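Local atomic coordinates of DNA ligase (Archaeoglobus fulgidus, PDB entry 3GDE), a protein that is an ATP-dependent DNA ligase that seals nicks in double-stranded DNA, probably during replication, recombination and repair. Residues E71-V76 with S82-M87; H315-F320 with R531-V536; L373-V378 with R386-E391. All coordinates share one frame; numbering follows the deposited sequence.

Overall arrangement
From the N terminus, the chain first makes interaction 1, where helices 66-77 and 81-91, joined by a short turn, meet within the helical N-terminal domain. It closes before anything else here begins. Helix 313-321 of the adenylation domain then waits more than 200 residues for its partner, the loop after strand 526-530 in the OB-type C-terminal domain, and their meeting is interaction 2. Within that long excursion falls interaction 3, a local strand-to-helix contact between 373-378 and 386-391 in the adenylation domain. Interactions 1 and 3 lie on opposite sides of the molecule, centres 59 Å apart, while interaction 2, nearer the middle, ties two domains together.

Interaction 1: residues E71-V76 with S82-M87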
loop_
_atom_site.group_PDB
_atom_site.type_symbol
_atom_site.label_atom_id
_atom_site.label_comp_id
_atom_site.label_asym_id
_atom_site.label_seq_id
_atom_site.Cartn_x
_atom_site.Cartn_y
_atom_site.Cartn_z
ATOM N N GLU A 71 3.567 -23.730 -12.539
ATOM C CA GLU A 71 3.781 -25.133 -12.196
ATOM C C GLU A 71 2.484 -25.856 -11.806
ATOM O O GLU A 71 2.273 -27.003 -12.217
ATOM C CB GLU A 71 4.804 -25.270 -11.069
ATOM C CG GLU A 71 6.110 -24.500 -11.278
ATOM C CD GLU A 71 7.137 -25.266 -12.096
ATOM O OE1 GLU A 71 6.963 -25.395 -13.330
ATOM O OE2 GLU A 71 8.138 -25.722 -11.504
ATOM N N ALA A 72 1.626 -25.194 -11.025
ATOM C CA ALA A 72 0.338 -25.770 -10.628
ATOM C C ALA A 72 -0.564 -25.970 -11.838
ATOM O O ALA A 72 -1.209 -27.007 -11.976
ATOM C CB ALA A 72 -0.353 -24.906 -9.575
ATOM N N LEU A 73 -0.598 -24.977 -12.715
ATOM C CA LEU A 73 -1.374 -25.048 -13.947
ATOM C C LEU A 73 -0.849 -26.134 -14.895
ATOM O O LEU A 73 -1.633 -26.804 -15.565
ATOM C CB LEU A 73 -1.436 -23.667 -14.627
ATOM C CG LEU A 73 -2.343 -22.624 -13.946
ATOM C CD1 LEU A 73 -2.125 -21.211 -14.484
ATOM C CD2 LEU A 73 -3.814 -22.997 -14.049
ATOM N N GLU A 74 0.473 -26.301 -14.933
ATOM C CA GLU A 74 1.130 -27.414 -15.611
ATOM C C GLU A 74 0.602 -28.747 -15.081
ATOM O O GLU A 74 0.207 -29.625 -15.858
ATOM C CB GLU A 74 2.619 -27.392 -15.298
ATOM C CG GLU A 74 3.531 -26.650 -16.227
ATOM C CD GLU A 74 4.871 -27.366 -16.317
ATOM O OE1 GLU A 74 4.952 -28.357 -17.067
ATOM O OE2 GLU A 74 5.828 -26.967 -15.610
ATOM N N ASN A 75 0.635 -28.899 -13.755
ATOM C CA ASN A 75 0.207 -30.138 -13.106
ATOM C C ASN A 75 -1.215 -30.539 -13.455
ATOM O O ASN A 75 -1.461 -31.697 -13.775
ATOM C CB ASN A 75 0.336 -30.055 -11.583
ATOM C CG ASN A 75 1.772 -30.038 -11.107
ATOM O OD1 ASN A 75 2.063 -29.558 -10.006
ATOM N ND2 ASN A 75 2.681 -30.553 -11.926
ATOM N N VAL A 76 -2.139 -29.580 -13.410
ATOM C CA VAL A 76 -3.556 -29.890 -13.569
ATOM C C VAL A 76 -3.971 -30.097 -15.023
ATOM O O VAL A 76 -4.827 -30.939 -15.308
ATOM C CB VAL A 76 -4.484 -28.851 -12.861
ATOM C CG1 VAL A 76 -4.237 -28.857 -11.367
ATOM C CG2 VAL A 76 -4.294 -27.432 -13.421
ATOM N N SER A 82 5.942 -23.610 -21.050
ATOM C CA SER A 82 6.229 -22.759 -22.219
ATOM C C SER A 82 4.966 -22.404 -23.007
ATOM O O SER A 82 4.811 -21.272 -23.453
ATOM C CB SER A 82 7.278 -23.408 -23.138
ATOM O OG SER A 82 6.794 -24.621 -23.701
ATOM N N GLU A 83 4.059 -23.368 -23.150
ATOM C CA GLU A 83 2.760 -23.107 -23.784
ATOM C C GLU A 83 1.835 -22.215 -22.935
ATOM O O GLU A 83 1.159 -21.340 -23.472
ATOM C CB GLU A 83 2.057 -24.415 -24.161
ATOM C CG GLU A 83 0.835 -24.221 -25.068
ATOM C CD GLU A 83 0.269 -25.527 -25.626
ATOM O OE1 GLU A 83 0.977 -26.565 -25.628
ATOM O OE2 GLU A 83 -0.903 -25.511 -26.064
ATOM N N ILE A 84 1.800 -22.440 -21.622
ATOM C CA ILE A 84 0.984 -21.621 -20.715
ATOM C C ILE A 84 1.476 -20.162 -20.713
ATOM O O ILE A 84 0.673 -19.234 -20.612
ATOM C CB ILE A 84 0.966 -22.182 -19.259
ATOM C CG1 ILE A 84 0.563 -23.666 -19.253
ATOM C CG2 ILE A 84 0.025 -21.351 -18.379
ATOM C CD1 ILE A 84 0.523 -24.344 -17.879
ATOM N N GLU A 85 2.791 -19.981 -20.824
ATOM C CA GLU A 85 3.398 -18.655 -20.921
ATOM C C GLU A 85 3.020 -17.945 -22.220
ATOM O O GLU A 85 2.673 -16.764 -22.201
ATOM C CB GLU A 85 4.915 -18.729 -20.716
ATOM C CG GLU A 85 5.280 -19.068 -19.270
ATOM C CD GLU A 85 6.716 -19.502 -19.067
ATOM O OE1 GLU A 85 7.420 -19.777 -20.064
ATOM O OE2 GLU A 85 7.146 -19.571 -17.894
ATOM N N SER A 86 3.024 -18.661 -23.341
ATOM C CA SER A 86 2.581 -18.047 -24.590
ATOM C C SER A 86 1.093 -17.696 -24.532
ATOM O O SER A 86 0.666 -16.707 -25.126
ATOM C CB SER A 86 2.894 -18.931 -25.805
ATOM O OG SER A 86 1.830 -19.819 -26.086
ATOM N N MET A 87 0.318 -18.506 -23.807
ATOM C CA MET A 87 -1.102 -18.237 -23.584
ATOM C C MET A 87 -1.341 -16.936 -22.798
ATOM O O MET A 87 -2.287 -16.214 -23.096
ATOM C CB MET A 87 -1.783 -19.414 -22.881
ATOM C CG MET A 87 -1.925 -20.688 -23.719
ATOM S SD MET A 87 -2.645 -22.058 -22.768
ATOM C CE MET A 87 -4.394 -21.623 -22.839
#
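The carbonyl oxygen of Glu-83, one residue before the Ile-84 that reaches over to Leu-73 and Glu-74, is gripped twice. Met-87 N supplies the helical bond to Glu-83 O at 3.0 Å, and the hydroxyl of Ser-86 adds a second, Ser-86 OG to Glu-83 O at 3.1 Å. Both donors arrive from the same face of the carbonyl plane, the hydroxyl tilted 22° out of it. This doubled bonding belongs to helix 81-91 itself; between 71-76 and 82-87 the contact is apolar.

The work across the gap is done by one methyl group. Ile-84 holds CG1 anti to its own carbonyl carbon, and with chi2 at 179° the branch runs out fully extended, delivering CD1 end-on to the backbone of the other helix. There it rests against the peptide link between Leu-73 and Glu-74, with Ile-84 CD1 lying 3.5 Å from Glu-74 N and 3.7 Å from Leu-73 C. Aliphatic carbons of the two side chains complete the seat: Leu-73 CB is 3.9 Å from Ile-84 CD1, and Glu-74 CG touches the same methyl more loosely. Glu-74 bends at chi2, and its OE2 comes within 3.0 Å of Glu-71 OE1. Two acceptors cannot bond as they stand, so the proximity would probably raise the proton affinity of one carboxylate; Arg-81, salt-bridged to Glu-85, adds a long, weak ion pair with Glu-71.

Tyr-70 and Val-79 also touch Ile-84, while helix 94-108 adds Val-97 against Ile-84 and Ala-98 against Leu-73. Because a methyl meets backbone and aliphatic carbon, with no polar bond between the two segments, this pairing of consecutive helices in the DNA-binding domain rests on shape and burial of carbon, while polar bonds such as those at Glu-83 O and from Asn-75 OD1 to Thr-144 are made apart from it.

Interaction 2: residues H315-F320 with R531-V536; sequences HVLRRF and RDDKDV. With PO4 (phosphate ion), chain D.
Leu-317 lays its CD1 methyl over one face of the Arg-531 guanidinium, 3.3 Å above the plane and toward the rim, with Leu-317 CD1 to Arg-531 NE at 3.6 Å. Its other methyl, CD2, meets the carboxylate of Asp-533, 3.8 Å from OD2. Lys-534 covers the opposite guanidinium face with CE, so the flat group is sandwiched between aliphatic carbons. The same cations have other partners: Glu-504 salt-bridges Arg-531 NH1 and Asp-429 salt-bridges Lys-534 NZ.

Asp-533 fixes its rotation side-on: Arg-531 NE reaches Asp-533 OD1 at 2.8 Å and Arg-531 NH2 reaches Asp-533 OD2 at 2.7 Å, each oxygen using its syn lone pair and lying close to the guanidinium plane. A type I turn from Arg-531 to Lys-534 brings the two residues together, and chi1 of 58° swings the Asp-533 carboxylate back toward the arginine. The remaining edge holds a phosphate ion, probably from the crystallisation liquor: Arg-531 NH2 to phosphate O1 is 2.9 Å and practically straight at 179°, NH1 takes O3, and Lys-534 NZ takes O4. An alanine in place of Arg-531 would probably leave the Asp-533 carboxylate without its mate and Leu-317 without the flat surface it covers.

Helix 313-321 of the adenylation domain, backed by strands 256-262 and 296-306, thus faces the loop that follows strand 526-530 of the OB domain in this closed conformation.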
loop_
_atom_site.group_PDB
_atom_site.type_symbol
_atom_site.label_atom_id
_atom_site.label_comp_id
_atom_site.label_asym_id
_atom_site.label_seq_id
_atom_site.Cartn_x
_atom_site.Cartn_y
_atom_site.Cartn_z
ATOM N N HIS A 315 18.498 4.519 3.266
ATOM C CA HIS A 315 19.257 3.734 4.232
ATOM C C HIS A 315 18.337 3.116 5.287
ATOM O O HIS A 315 18.510 1.952 5.648
ATOM C CB HIS A 315 20.351 4.586 4.888
ATOM C CG HIS A 315 21.513 4.874 3.989
ATOM N ND1 HIS A 315 22.819 4.836 4.426
ATOM C CD2 HIS A 315 21.569 5.205 2.676
ATOM C CE1 HIS A 315 23.628 5.134 3.423
ATOM N NE2 HIS A 315 22.893 5.363 2.350
ATOM N N VAL A 316 17.365 3.887 5.779
ATOM C CA VAL A 316 16.335 3.336 6.670
ATOM C C VAL A 316 15.533 2.247 5.936
ATOM O O VAL A 316 15.202 1.214 6.520
ATOM C CB VAL A 316 15.367 4.417 7.230
ATOM C CG1 VAL A 316 14.365 3.785 8.187
ATOM C CG2 VAL A 316 16.126 5.544 7.937
ATOM N N LEU A 317 15.245 2.477 4.654
ATOM C CA LEU A 317 14.504 1.507 3.854
ATOM C C LEU A 317 15.246 0.174 3.738
ATOM O O LEU A 317 14.613 -0.877 3.776
ATOM C CB LEU A 317 14.139 2.070 2.465
ATOM C CG LEU A 317 13.171 3.263 2.394
ATOM C CD1 LEU A 317 12.927 3.676 0.942
ATOM C CD2 LEU A 317 11.833 3.003 3.131
ATOM N N ARG A 318 16.575 0.225 3.603
ATOM C CA ARG A 318 17.415 -0.988 3.618
ATOM C C ARG A 318 17.281 -1.794 4.904
ATOM O O ARG A 318 17.214 -3.018 4.862
ATOM C CB ARG A 318 18.887 -0.652 3.405
ATOM C CG ARG A 318 19.255 -0.415 1.962
ATOM C CD ARG A 318 20.693 -0.826 1.684
ATOM N NE ARG A 318 21.304 0.059 0.697
ATOM C CZ ARG A 318 22.024 1.137 1.000
ATOM N NH1 ARG A 318 22.247 1.459 2.271
ATOM N NH2 ARG A 318 22.536 1.889 0.031
ATOM N N ARG A 319 17.262 -1.098 6.038
ATOM C CA ARG A 319 16.993 -1.717 7.334
ATOM C C ARG A 319 15.634 -2.403 7.306
ATOM O O ARG A 319 15.516 -3.552 7.723
ATOM C CB ARG A 319 17.029 -0.678 8.467
ATOM C CG ARG A 319 18.411 -0.115 8.818
ATOM C CD ARG A 319 19.301 -1.118 9.561
ATOM N NE ARG A 319 18.575 -1.793 10.629
ATOM C CZ ARG A 319 18.598 -1.448 11.909
ATOM N NH1 ARG A 319 19.341 -0.437 12.324
ATOM N NH2 ARG A 319 17.879 -2.136 12.780
ATOM N N PHE A 320 14.620 -1.690 6.809
ATOM C CA PHE A 320 13.259 -2.224 6.651
ATOM C C PHE A 320 13.225 -3.496 5.799
ATOM O O PHE A 320 12.459 -4.409 6.094
ATOM C CB PHE A 320 12.316 -1.169 6.043
ATOM C CG PHE A 320 11.911 -0.063 6.998
ATOM C CD1 PHE A 320 10.935 0.855 6.623
ATOM C CD2 PHE A 320 12.485 0.056 8.260
ATOM C CE1 PHE A 320 10.549 1.879 7.475
ATOM C CE2 PHE A 320 12.106 1.083 9.128
ATOM C CZ PHE A 320 11.136 1.998 8.732
ATOM N N ARG A 531 10.890 0.900 -5.582
ATOM C CA ARG A 531 10.332 0.909 -4.231
ATOM C C ARG A 531 9.660 -0.420 -3.868
ATOM O O ARG A 531 8.471 -0.622 -4.093
ATOM C CB ARG A 531 9.415 2.120 -4.007
ATOM C CG ARG A 531 10.141 3.469 -4.147
ATOM C CD ARG A 531 11.187 3.697 -3.031
ATOM N NE ARG A 531 10.547 3.841 -1.725
ATOM C CZ ARG A 531 10.143 4.995 -1.196
ATOM N NH1 ARG A 531 10.344 6.146 -1.836
ATOM N NH2 ARG A 531 9.558 4.993 -0.006
ATOM N N ASP A 532 10.454 -1.327 -3.306
ATOM C CA ASP A 532 9.936 -2.607 -2.811
ATOM C C ASP A 532 9.024 -2.430 -1.601
ATOM O O ASP A 532 8.153 -3.262 -1.358
ATOM C CB ASP A 532 11.082 -3.563 -2.457
ATOM C CG ASP A 532 11.715 -4.190 -3.688
ATOM O OD1 ASP A 532 10.988 -4.407 -4.689
ATOM O OD2 ASP A 532 12.937 -4.478 -3.642
ATOM N N ASP A 533 9.228 -1.343 -0.858
ATOM C CA ASP A 533 8.389 -1.016 0.298
ATOM C C ASP A 533 6.953 -0.614 -0.096
ATOM O O ASP A 533 6.117 -0.342 0.776
ATOM C CB ASP A 533 9.051 0.090 1.144
ATOM C CG ASP A 533 9.310 1.372 0.354
ATOM O OD1 ASP A 533 9.932 1.293 -0.731
ATOM O OD2 ASP A 533 8.901 2.467 0.824
ATOM N N LYS A 534 6.680 -0.576 -1.402
ATOM C CA LYS A 534 5.407 -0.079 -1.924
ATOM C C LYS A 534 4.724 -1.061 -2.883
ATOM O O LYS A 534 5.294 -1.431 -3.919
ATOM C CB LYS A 534 5.590 1.283 -2.616
ATOM C CG LYS A 534 6.096 2.383 -1.718
ATOM C CD LYS A 534 5.932 3.725 -2.365
ATOM C CE LYS A 534 6.271 4.850 -1.407
ATOM N NZ LYS A 534 6.225 6.181 -2.091
ATOM N N ASP A 535 3.506 -1.471 -2.525
ATOM C CA ASP A 535 2.626 -2.243 -3.412
ATOM C C ASP A 535 1.926 -1.293 -4.388
ATOM O O ASP A 535 1.945 -0.079 -4.178
ATOM C CB ASP A 535 1.562 -2.984 -2.593
ATOM C CG ASP A 535 2.106 -4.190 -1.862
ATOM O OD1 ASP A 535 3.096 -4.801 -2.330
ATOM O OD2 ASP A 535 1.519 -4.546 -0.816
ATOM N N VAL A 536 1.285 -1.831 -5.425
ATOM C CA VAL A 536 0.615 -0.979 -6.426
ATOM C C VAL A 536 -0.493 -0.120 -5.828
ATOM O O VAL A 536 -0.752 0.975 -6.318
ATOM C CB VAL A 536 0.093 -1.734 -7.710
ATOM C CG1 VAL A 536 0.735 -3.075 -7.869
ATOM C CG2 VAL A 536 -1.440 -1.859 -7.727
HETATM P P PO4 D . 8.152 8.510 0.219
HETATM O O1 PO4 D . 8.661 7.444 1.158
HETATM O O2 PO4 D . 8.343 9.870 0.856
HETATM O O3 PO4 D . 8.942 8.468 -1.072
HETATM O O4 PO4 D . 6.681 8.275 -0.052
#

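Interaction 3: residues L373-V378 with R386-E391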
loop_
_atom_site.group_PDB
_atom_site.type_symbol
_atom_site.label_atom_id
_atom_site.label_comp_id
_atom_site.label_asym_id
_atom_site.label_seq_id
_atom_site.Cartn_x
_atom_site.Cartn_y
_atom_site.Cartn_z
ATOM N N LEU A 373 12.317 13.679 20.972
ATOM C CA LEU A 373 11.150 14.443 20.568
ATOM C C LEU A 373 11.514 15.414 19.457
ATOM O O LEU A 373 12.593 16.013 19.475
ATOM C CB LEU A 373 10.592 15.241 21.744
ATOM C CG LEU A 373 9.303 14.789 22.442
ATOM C CD1 LEU A 373 9.036 13.312 22.237
ATOM C CD2 LEU A 373 9.355 15.136 23.930
ATOM N N ALA A 374 10.612 15.566 18.492
ATOM C CA ALA A 374 10.728 16.636 17.518
ATOM C C ALA A 374 10.715 17.967 18.266
ATOM O O ALA A 374 9.861 18.205 19.125
ATOM C CB ALA A 374 9.588 16.580 16.506
ATOM N N LYS A 375 11.688 18.811 17.960
ATOM C CA LYS A 375 11.680 20.161 18.465
ATOM C C LYS A 375 10.481 20.868 17.839
ATOM O O LYS A 375 10.249 20.795 16.629
ATOM C CB LYS A 375 13.008 20.864 18.137
ATOM C CG LYS A 375 13.103 22.329 18.559
ATOM C CD LYS A 375 14.498 22.905 18.259
ATOM C CE LYS A 375 14.584 24.391 18.592
ATOM N NZ LYS A 375 14.315 24.665 20.037
ATOM N N GLN A 376 9.694 21.517 18.677
ATOM C CA GLN A 376 8.562 22.263 18.189
ATOM C C GLN A 376 8.621 23.691 18.698
ATOM O O GLN A 376 8.966 23.936 19.848
ATOM C CB GLN A 376 7.269 21.590 18.627
ATOM C CG GLN A 376 6.032 22.132 17.955
ATOM C CD GLN A 376 4.777 21.550 18.548
ATOM O OE1 GLN A 376 4.169 20.652 17.968
ATOM N NE2 GLN A 376 4.391 22.035 19.721
ATOM N N ILE A 377 8.306 24.631 17.818
ATOM C CA ILE A 377 8.074 26.015 18.216
ATOM C C ILE A 377 6.642 26.393 17.866
ATOM O O ILE A 377 6.019 25.761 17.011
ATOM C CB ILE A 377 9.084 27.006 17.575
ATOM C CG1 ILE A 377 9.059 26.910 16.043
ATOM C CG2 ILE A 377 10.491 26.776 18.145
ATOM C CD1 ILE A 377 9.448 28.190 15.323
ATOM N N VAL A 378 6.112 27.387 18.570
ATOM C CA VAL A 378 4.793 27.934 18.267
ATOM C C VAL A 378 4.989 29.429 18.019
ATOM O O VAL A 378 5.579 30.120 18.840
ATOM C CB VAL A 378 3.764 27.664 19.401
ATOM C CG1 VAL A 378 2.355 27.993 18.935
ATOM C CG2 VAL A 378 3.821 26.208 19.853
ATOM N N ARG A 386 11.468 30.670 9.343
ATOM C CA ARG A 386 12.594 30.624 8.394
ATOM C C ARG A 386 13.924 30.240 9.063
ATOM O O ARG A 386 14.758 29.570 8.455
ATOM C CB ARG A 386 12.728 31.928 7.602
ATOM C CG ARG A 386 13.745 31.837 6.462
ATOM C CD ARG A 386 13.488 32.855 5.361
ATOM N NE ARG A 386 12.657 32.318 4.281
ATOM C CZ ARG A 386 11.463 32.794 3.924
ATOM N NH1 ARG A 386 10.923 33.835 4.552
ATOM N NH2 ARG A 386 10.809 32.227 2.923
ATOM N N LYS A 387 14.103 30.640 10.319
ATOM C CA LYS A 387 15.291 30.273 11.087
ATOM C C LYS A 387 15.338 28.772 11.363
ATOM O O LYS A 387 16.408 28.161 11.321
ATOM C CB LYS A 387 15.341 31.056 12.403
ATOM C CG LYS A 387 16.652 30.926 13.171
ATOM C CD LYS A 387 16.893 32.128 14.094
ATOM C CE LYS A 387 16.319 31.906 15.492
ATOM N NZ LYS A 387 17.120 30.924 16.282
ATOM N N MET A 388 14.178 28.190 11.661
ATOM C CA MET A 388 14.060 26.747 11.889
ATOM C C MET A 388 14.278 25.990 10.587
ATOM O O MET A 388 15.019 25.012 10.551
ATOM C CB MET A 388 12.692 26.396 12.477
ATOM C CG MET A 388 12.754 25.194 13.390
ATOM S SD MET A 388 11.150 24.556 13.863
ATOM C CE MET A 388 11.591 23.712 15.376
ATOM N N TYR A 389 13.628 26.469 9.529
ATOM C CA TYR A 389 13.804 25.991 8.158
ATOM C C TYR A 389 15.284 25.947 7.759
ATOM O O TYR A 389 15.799 24.894 7.368
ATOM C CB TYR A 389 12.984 26.891 7.224
ATOM C CG TYR A 389 12.975 26.550 5.750
ATOM C CD1 TYR A 389 12.214 25.492 5.254
ATOM C CD2 TYR A 389 13.689 27.331 4.839
ATOM C CE1 TYR A 389 12.196 25.202 3.884
ATOM C CE2 TYR A 389 13.680 27.053 3.478
ATOM C CZ TYR A 389 12.935 25.993 3.007
ATOM O OH TYR A 389 12.928 25.744 1.660
ATOM N N ASP A 390 15.969 27.081 7.893
ATOM C CA ASP A 390 17.407 27.154 7.647
ATOM C C ASP A 390 18.194 26.144 8.476
ATOM O O ASP A 390 19.054 25.445 7.940
ATOM C CB ASP A 390 17.923 28.576 7.893
ATOM C CG ASP A 390 17.470 29.561 6.826
ATOM O OD1 ASP A 390 16.774 29.161 5.860
ATOM O OD2 ASP A 390 17.819 30.752 6.949
ATOM N N GLU A 391 17.885 26.060 9.772
ATOM C CA GLU A 391 18.551 25.122 10.678
ATOM C C GLU A 391 18.329 23.665 10.271
ATOM O O GLU A 391 19.271 22.863 10.292
ATOM C CB GLU A 391 18.105 25.346 12.132
ATOM C CG GLU A 391 18.848 26.485 12.852
ATOM C CD GLU A 391 18.524 26.567 14.348
ATOM O OE1 GLU A 391 18.223 27.690 14.829
ATOM O OE2 GLU A 391 18.562 25.511 15.043
#
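Met-388 drives its thioether out from helix 382-394 and over the backbone and side-chain base of Lys-375. The terminal methyl does the touching: Met-388 CE lies 3.4 Å from Lys-375 O and 3.8 Å from Lys-375 CG. With chi2 at -169° and chi3 at -157° the methionine is stretched nearly straight beyond CG, which is how it spans two backbones whose closest CA atoms, those of Ile-377 and Met-388, are 8.7 Å apart.

One bond back along the methionine side chain, the sulfur packs against Ile-377, with Met-388 SD 3.8 Å from Ile-377 CG1. The two side chains slide past one another in opposite directions, each running toward the other's backbone. Ile-377 sets CG1 between its backbone N and carbonyl carbon (chi1 57°), bringing that methylene alongside the sulfur and methyl. The contact is therefore apolar, with a carbonyl oxygen at one end that the methyl merely abuts.

Charge gathers at the exposed margin. Lys-375 carries its ammonium beyond the methionine, but NZ stays 6.6 Å from Glu-391 OE2, too far for a bond, though the opposite charges may attract weakly. On the helix, Lys-387 and Glu-391 form a long salt bridge one turn apart.

Along 375-377 the side chains alternate: Lys-375 and Ile-377 project toward the helix, whereas Gln-376 projects away, its side chain lying near Glu-250, a predicted ATP-binding residue. Met-388 also packs on Val-249 and Trp-251 of strand 247-252, which pairs antiparallel with strand 371-379. A helix returning to cover the strand just before it and that strand's neighbour, while the other side of the strand probably faces the nucleotide site, is an arrangement consistent with the adenylation domain of ATP-dependent DNA ligases.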